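Local coordinates for possible thiamine biosynthesis enzyme (Candida albicans, PDB 2X7P), which is of unproven function but has the makings of a solute-binding protein and may bind a small molecule linked to thiamine biosynthesis, at residues 56-61 with 75-80; 69-74 with 201-206. The protein carries 1 engineered substitution. All blocks are in the same frame, centred on the assembly; numbering follows the deposited sequence.

Interaction 1: 56-61 with 75-80. With ACY (acetic acid), chain H.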
loop_
_atom_site.group_PDB
_atom_site.type_symbol
_atom_site.label_atom_id
_atom_site.label_comp_id
_atom_site.label_asym_id
_atom_site.label_seq_id
_atom_site.Cartn_x
_atom_site.Cartn_y
_atom_site.Cartn_z
ATOM N N GLY A 56 4.686 2.837 6.759
ATOM C CA GLY A 56 4.949 3.756 7.850
ATOM C C GLY A 56 6.410 4.158 7.910
ATOM O O GLY A 56 6.735 5.332 8.087
ATOM N N ARG A 57 7.293 3.178 7.759
ATOM C CA ARG A 57 8.727 3.439 7.785
ATOM C C ARG A 57 9.206 4.066 6.479
ATOM O O ARG A 57 10.158 4.847 6.470
ATOM C CB ARG A 57 9.508 2.158 8.084
ATOM C CG ARG A 57 11.015 2.335 8.035
ATOM C CD ARG A 57 11.741 1.202 8.736
ATOM N NE ARG A 57 13.190 1.333 8.615
ATOM C CZ ARG A 57 13.926 2.176 9.332
ATOM N NH1 ARG A 57 13.349 2.971 10.223
ATOM N NH2 ARG A 57 15.239 2.228 9.155
ATOM N N LEU A 58 8.545 3.723 5.377
ATOM C CA LEU A 58 8.876 4.304 4.080
ATOM C C LEU A 58 8.821 5.825 4.149
ATOM O O LEU A 58 9.698 6.514 3.628
ATOM C CB LEU A 58 7.922 3.796 2.998
ATOM C CG LEU A 58 8.012 2.312 2.634
ATOM C CD1 LEU A 58 6.973 1.956 1.584
ATOM C CD2 LEU A 58 9.408 1.964 2.145
ATOM N N ILE A 59 7.783 6.339 4.800
ATOM C CA ILE A 59 7.618 7.777 4.971
ATOM C C ILE A 59 8.743 8.353 5.823
ATOM O O ILE A 59 9.318 9.389 5.490
ATOM C CB ILE A 59 6.263 8.112 5.621
ATOM C CG1 ILE A 59 5.115 7.590 4.754
ATOM C CG2 ILE A 59 6.133 9.610 5.840
ATOM C CD1 ILE A 59 3.742 7.862 5.331
ATOM N N ASN A 60 9.054 7.673 6.922
ATOM C CA ASN A 60 10.131 8.099 7.808
ATOM C C ASN A 60 11.472 8.177 7.084
ATOM O O ASN A 60 12.245 9.111 7.292
ATOM C CB ASN A 60 10.237 7.160 9.012
ATOM C CG ASN A 60 9.036 7.256 9.933
ATOM O OD1 ASN A 60 8.307 8.247 9.919
ATOM N ND2 ASN A 60 8.827 6.224 10.742
ATOM N N LEU A 61 11.737 7.193 6.232
ATOM C CA LEU A 61 12.980 7.154 5.471
ATOM C C LEU A 61 13.067 8.306 4.473
ATOM O O LEU A 61 14.158 8.779 4.154
ATOM C CB LEU A 61 13.130 5.809 4.757
ATOM C CG LEU A 61 13.288 4.590 5.669
ATOM C CD1 LEU A 61 13.354 3.307 4.855
ATOM C CD2 LEU A 61 14.521 4.736 6.547
ATOM N N GLU A 75 -2.977 5.100 0.843
ATOM C CA GLU A 75 -3.589 5.810 1.962
ATOM C C GLU A 75 -2.550 6.324 2.956
ATOM O O GLU A 75 -2.796 7.289 3.677
ATOM C CB GLU A 75 -4.618 4.928 2.677
ATOM C CG GLU A 75 -4.031 3.777 3.483
ATOM C CD GLU A 75 -3.799 2.530 2.651
ATOM O OE1 GLU A 75 -3.794 2.631 1.406
ATOM O OE2 GLU A 75 -3.630 1.446 3.245
ATOM N N ALA A 76 -1.391 5.676 2.987
ATOM C CA ALA A 76 -0.318 6.076 3.888
ATOM C C ALA A 76 0.251 7.435 3.498
ATOM O O ALA A 76 0.425 8.313 4.344
ATOM C CB ALA A 76 0.781 5.027 3.904
ATOM N N PHE A 77 0.536 7.604 2.210
ATOM C CA PHE A 77 1.130 8.838 1.712
ATOM C C PHE A 77 0.104 9.959 1.580
ATOM O O PHE A 77 0.432 11.132 1.745
ATOM C CB PHE A 77 1.831 8.592 0.375
ATOM C CG PHE A 77 2.967 7.613 0.459
ATOM C CD1 PHE A 77 4.242 8.038 0.788
ATOM C CD2 PHE A 77 2.758 6.267 0.211
ATOM C CE1 PHE A 77 5.290 7.139 0.868
ATOM C CE2 PHE A 77 3.801 5.362 0.289
ATOM C CZ PHE A 77 5.068 5.800 0.618
ATOM N N ILE A 78 -1.139 9.595 1.279
ATOM C CA ILE A 78 -2.209 10.579 1.164
ATOM C C ILE A 78 -2.551 11.176 2.525
ATOM O O ILE A 78 -2.778 12.379 2.647
ATOM C CB ILE A 78 -3.480 9.969 0.544
ATOM C CG1 ILE A 78 -3.206 9.503 -0.887
ATOM C CG2 ILE A 78 -4.618 10.978 0.565
ATOM C CD1 ILE A 78 -2.771 10.613 -1.819
ATOM N N ALA A 79 -2.585 10.325 3.546
ATOM C CA ALA A 79 -2.889 10.767 4.901
ATOM C C ALA A 79 -1.782 11.659 5.449
ATOM O O ALA A 79 -2.049 12.707 6.032
ATOM C CB ALA A 79 -3.106 9.569 5.814
ATOM N N ASP A 80 -0.538 11.235 5.254
ATOM C CA ASP A 80 0.611 11.975 5.764
ATOM C C ASP A 80 0.676 13.378 5.169
ATOM O O ASP A 80 0.963 14.347 5.870
ATOM C CB ASP A 80 1.908 11.221 5.467
ATOM C CG ASP A 80 3.103 11.826 6.170
ATOM O OD1 ASP A 80 3.001 12.109 7.382
ATOM O OD2 ASP A 80 4.147 12.018 5.512
HETATM C C ACY H . 15.103 -0.874 7.025
HETATM O O ACY H . 15.788 0.166 7.135
HETATM O OXT ACY H . 13.854 -0.888 6.991
HETATM C CH3 ACY H . 15.823 -2.186 6.927
#

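Interaction 2: 69-74 with 201-206. With AE3 (2-(2-ethoxyethoxy)ethanol), chain F.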
loop_
_atom_site.group_PDB
_atom_site.type_symbol
_atom_site.label_atom_id
_atom_site.label_comp_id
_atom_site.label_asym_id
_atom_site.label_seq_id
_atom_site.Cartn_x
_atom_site.Cartn_y
_atom_site.Cartn_z
ATOM N N ILE A 69 13.359 7.535 -3.062
ATOM C CA ILE A 69 12.038 7.122 -3.521
ATOM C C ILE A 69 11.448 6.037 -2.625
ATOM O O ILE A 69 12.175 5.212 -2.072
ATOM C CB ILE A 69 12.091 6.609 -4.975
ATOM C CG1 ILE A 69 12.641 7.694 -5.902
ATOM C CG2 ILE A 69 10.715 6.158 -5.440
ATOM C CD1 ILE A 69 12.748 7.265 -7.348
ATOM N N ALA A 70 10.127 6.047 -2.484
ATOM C CA ALA A 70 9.433 5.039 -1.694
ATOM C C ALA A 70 8.200 4.523 -2.431
ATOM O O ALA A 70 7.491 5.288 -3.086
ATOM C CB ALA A 70 9.045 5.602 -0.335
ATOM N N ILE A 71 7.951 3.222 -2.323
ATOM C CA ILE A 71 6.795 2.607 -2.958
ATOM C C ILE A 71 5.973 1.826 -1.937
ATOM O O ILE A 71 6.340 0.718 -1.550
ATOM C CB ILE A 71 7.217 1.667 -4.106
ATOM C CG1 ILE A 71 8.051 2.430 -5.137
ATOM C CG2 ILE A 71 5.997 1.037 -4.760
ATOM C CD1 ILE A 71 8.548 1.571 -6.279
ATOM N N GLY A 72 4.862 2.412 -1.502
ATOM C CA GLY A 72 4.018 1.788 -0.499
ATOM C C GLY A 72 2.538 2.026 -0.728
ATOM O O GLY A 72 2.125 2.442 -1.811
ATOM N N LEU A 73 1.739 1.761 0.300
ATOM C CA LEU A 73 0.291 1.907 0.210
ATOM C C LEU A 73 -0.123 3.360 -0.000
ATOM O O LEU A 73 0.481 4.276 0.556
ATOM C CB LEU A 73 -0.388 1.335 1.455
ATOM C CG LEU A 73 -0.185 -0.164 1.687
ATOM C CD1 LEU A 73 -0.943 -0.623 2.922
ATOM C CD2 LEU A 73 -0.621 -0.956 0.464
ATOM N N THR A 74 -1.165 3.555 -0.802
ATOM C CA THR A 74 -1.627 4.889 -1.168
ATOM C C THR A 74 -2.115 5.702 0.028
ATOM O O THR A 74 -1.719 6.855 0.205
ATOM C CB THR A 74 -2.758 4.818 -2.213
ATOM O OG1 THR A 74 -2.297 4.116 -3.373
ATOM C CG2 THR A 74 -3.206 6.216 -2.613
ATOM N N SER A 201 -6.734 3.006 -5.421
ATOM C CA SER A 201 -5.687 2.121 -5.915
ATOM C C SER A 201 -4.720 1.815 -4.777
ATOM O O SER A 201 -4.463 2.666 -3.928
ATOM C CB SER A 201 -4.948 2.758 -7.092
ATOM O OG SER A 201 -5.824 2.983 -8.182
ATOM N N SER A 202 -4.182 0.600 -4.767
ATOM C CA SER A 202 -3.417 0.108 -3.622
ATOM C C SER A 202 -2.028 0.732 -3.441
ATOM O O SER A 202 -1.691 1.185 -2.349
ATOM C CB SER A 202 -3.312 -1.419 -3.670
ATOM O OG SER A 202 -2.792 -1.858 -4.910
ATOM N N TRP A 203 -1.225 0.752 -4.501
ATOM C CA TRP A 203 0.164 1.199 -4.389
ATOM C C TRP A 203 0.479 2.438 -5.227
ATOM O O TRP A 203 -0.078 2.626 -6.309
ATOM C CB TRP A 203 1.120 0.067 -4.771
ATOM C CG TRP A 203 1.041 -1.118 -3.863
ATOM C CD1 TRP A 203 0.024 -2.023 -3.785
ATOM C CD2 TRP A 203 2.026 -1.538 -2.911
ATOM N NE1 TRP A 203 0.309 -2.975 -2.838
ATOM C CE2 TRP A 203 1.534 -2.701 -2.288
ATOM C CE3 TRP A 203 3.274 -1.041 -2.523
ATOM C CZ2 TRP A 203 2.246 -3.376 -1.300
ATOM C CZ3 TRP A 203 3.979 -1.713 -1.541
ATOM C CH2 TRP A 203 3.463 -2.867 -0.941
ATOM N N VAL A 204 1.383 3.272 -4.722
ATOM C CA VAL A 204 1.828 4.465 -5.438
ATOM C C VAL A 204 3.330 4.693 -5.284
ATOM O O VAL A 204 3.977 4.090 -4.429
ATOM C CB VAL A 204 1.097 5.732 -4.953
ATOM C CG1 VAL A 204 -0.385 5.657 -5.280
ATOM C CG2 VAL A 204 1.316 5.933 -3.461
ATOM N N VAL A 205 3.872 5.573 -6.119
ATOM C CA VAL A 205 5.280 5.946 -6.047
ATOM C C VAL A 205 5.418 7.332 -5.428
ATOM O O VAL A 205 4.761 8.278 -5.858
ATOM C CB VAL A 205 5.931 5.953 -7.440
ATOM C CG1 VAL A 205 7.393 6.368 -7.341
ATOM C CG2 VAL A 205 5.800 4.586 -8.093
ATOM N N ALA A 206 6.277 7.452 -4.421
ATOM C CA ALA A 206 6.446 8.717 -3.714
ATOM C C ALA A 206 7.914 9.113 -3.571
ATOM O O ALA A 206 8.812 8.288 -3.734
ATOM C CB ALA A 206 5.779 8.653 -2.348
HETATM C C1 AE3 F . 1.775 -1.214 5.255
HETATM C C2 AE3 F . 2.551 -1.709 4.040
HETATM O O2 AE3 F . 2.133 -3.028 3.691
HETATM C C3 AE3 F . 2.736 -3.429 2.464
HETATM C C4 AE3 F . 2.399 -4.875 2.122
HETATM O O3 AE3 F . 0.989 -5.082 2.145
HETATM C C5 AE3 F . 0.476 -5.293 0.832
HETATM C C6 AE3 F . 0.256 -6.777 0.580
HETATM O O4 AE3 F . -0.164 -7.414 1.789
#

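Interaction 1: 56-61 with 75-80
The helical segments 56-61 and 75-80 cross at -51° with their axes 10.0 Å apart, and Ile-59 and Phe-77 form the nearest CA pair. So wide a spacing leaves the contact to side chains, no hydrogen bond crosses it, and the buried surface is a modest 232 Å². Ile-59 does most of the bridging, its branches reaching Phe-77, Ala-76 and Asp-80. Its CG1 methylene slides past the ring of Phe-77, meeting CE1 at 3.9 Å from an oblique direction. The chain then runs on to CD1, which reaches the first turn of the other helix, 3.5 Å from Ala-76 O and about as near to Asp-80 CB. With chi1 at -59°, CG2 is directed away from the backbone N of its own residue and approaches the carboxylate of the same Asp-80, where it lies a close 3.1 Å from OD2. That oxygen is hydrogen-bonded to Asn-85 ND2, so the methyl group packs against an oxygen that already has a polar partner. Leu-58 adds its CB, 4.2 Å from Phe-77 CZ, again obliquely. The Phe-77 ring also packs on Val-204 and Ala-206 of the sheet. On another side of helix 55-63, Arg-57 grips a bound acetic acid molecule, probably from the crystallisation liquor: NE gives a bond of 2.8 Å to OXT and NH2 one of 2.9 Å to O, the carboxyl group meeting the guanidinium edge in plane while Leu-61 CD2 lies over one guanidinium face, toward its rim. The two helices pack on the same face of an alpha/beta sheet; helix 55-63 supplies the right-handed crossover between parallel strands 49-50 and 69-73, as in the 2-1-3-5-4 sheets of type II periplasmic binding proteins.

Interaction 2: 69-74 with 201-206
In the type II periplasmic-binding-protein fold, one strand of each lobe runs against its parallel neighbours, and strand 203-208 is that strand here, pairing antiparallel (161°) with strand 69-73 in the sheet with order 2-1-3-5-4. The evidence is clearest at Ala-70 and Ala-206, a hydrogen-bonded pair with both bonds near-straight: Ala-70 N to Ala-206 O is 2.9 Å, and Ala-206 N to Ala-70 O is 2.8 Å. Further along, Val-204 N donates to Gly-72 O at 3.1 Å, while the return bond from Gly-72 N is weak. The indole of Trp-203 meets Leu-73 and Ile-71. Leu-73 CD2 sits over one face of the five-membered ring as a CH-pi contact, 4.1 Å from its centroid and 20° off the normal. Ile-71 O approaches the indole at its edge, near CZ3, and the CG2 branch of Ile-71 packs at CE3, the two side chains crossing at about a right angle. A molecule of 2-(2-ethoxyethoxy)ethanol also lies at the indole edge, its C5 3.4 Å from Trp-203 CZ2, and its C1 end touches Leu-73 CD1; Phe-26 brings a further ring to the indole. Where the strand gives way to helix 74-82, Leu-73 occupies the N-cap position, and Thr-74 N donates to Ser-202 O at 2.9 Å. The hydroxyls of Ser-202 and Ser-201 turn to the backbone oxygens of Ser-97 and Lys-96, tying this end to the chain that links strands 88-95 and 100-106 of the two sheets. The chi1 of Thr-74, -58°, places OG1 opposite its own carbonyl carbon, and from there the hydroxyl donates to Ser-201 O at 2.7 Å, approaching from above the carbonyl plane.

In the fold
The two interactions have centres 9 Å apart and belong to the same lobe, one among the helices and the other in the sheet beneath them. Their segments alternate along the chain: 56-61, 69-74, 75-80, then 201-206 after a long excursion that includes the second sheet. Strand 69-73 sits in sequence between helices 55-63 and 74-82, joining the two contacts covalently. They also touch through space, Leu-58 CD1 lying 3.4 Å from Ile-71 O and Phe-77 CD1 3.5 Å from Ala-206 CB. The returning strand takes an inner place in the sheet, against helix 74-82, consistent with a two-lobed binding protein whose chain passes from one lobe to the other and back.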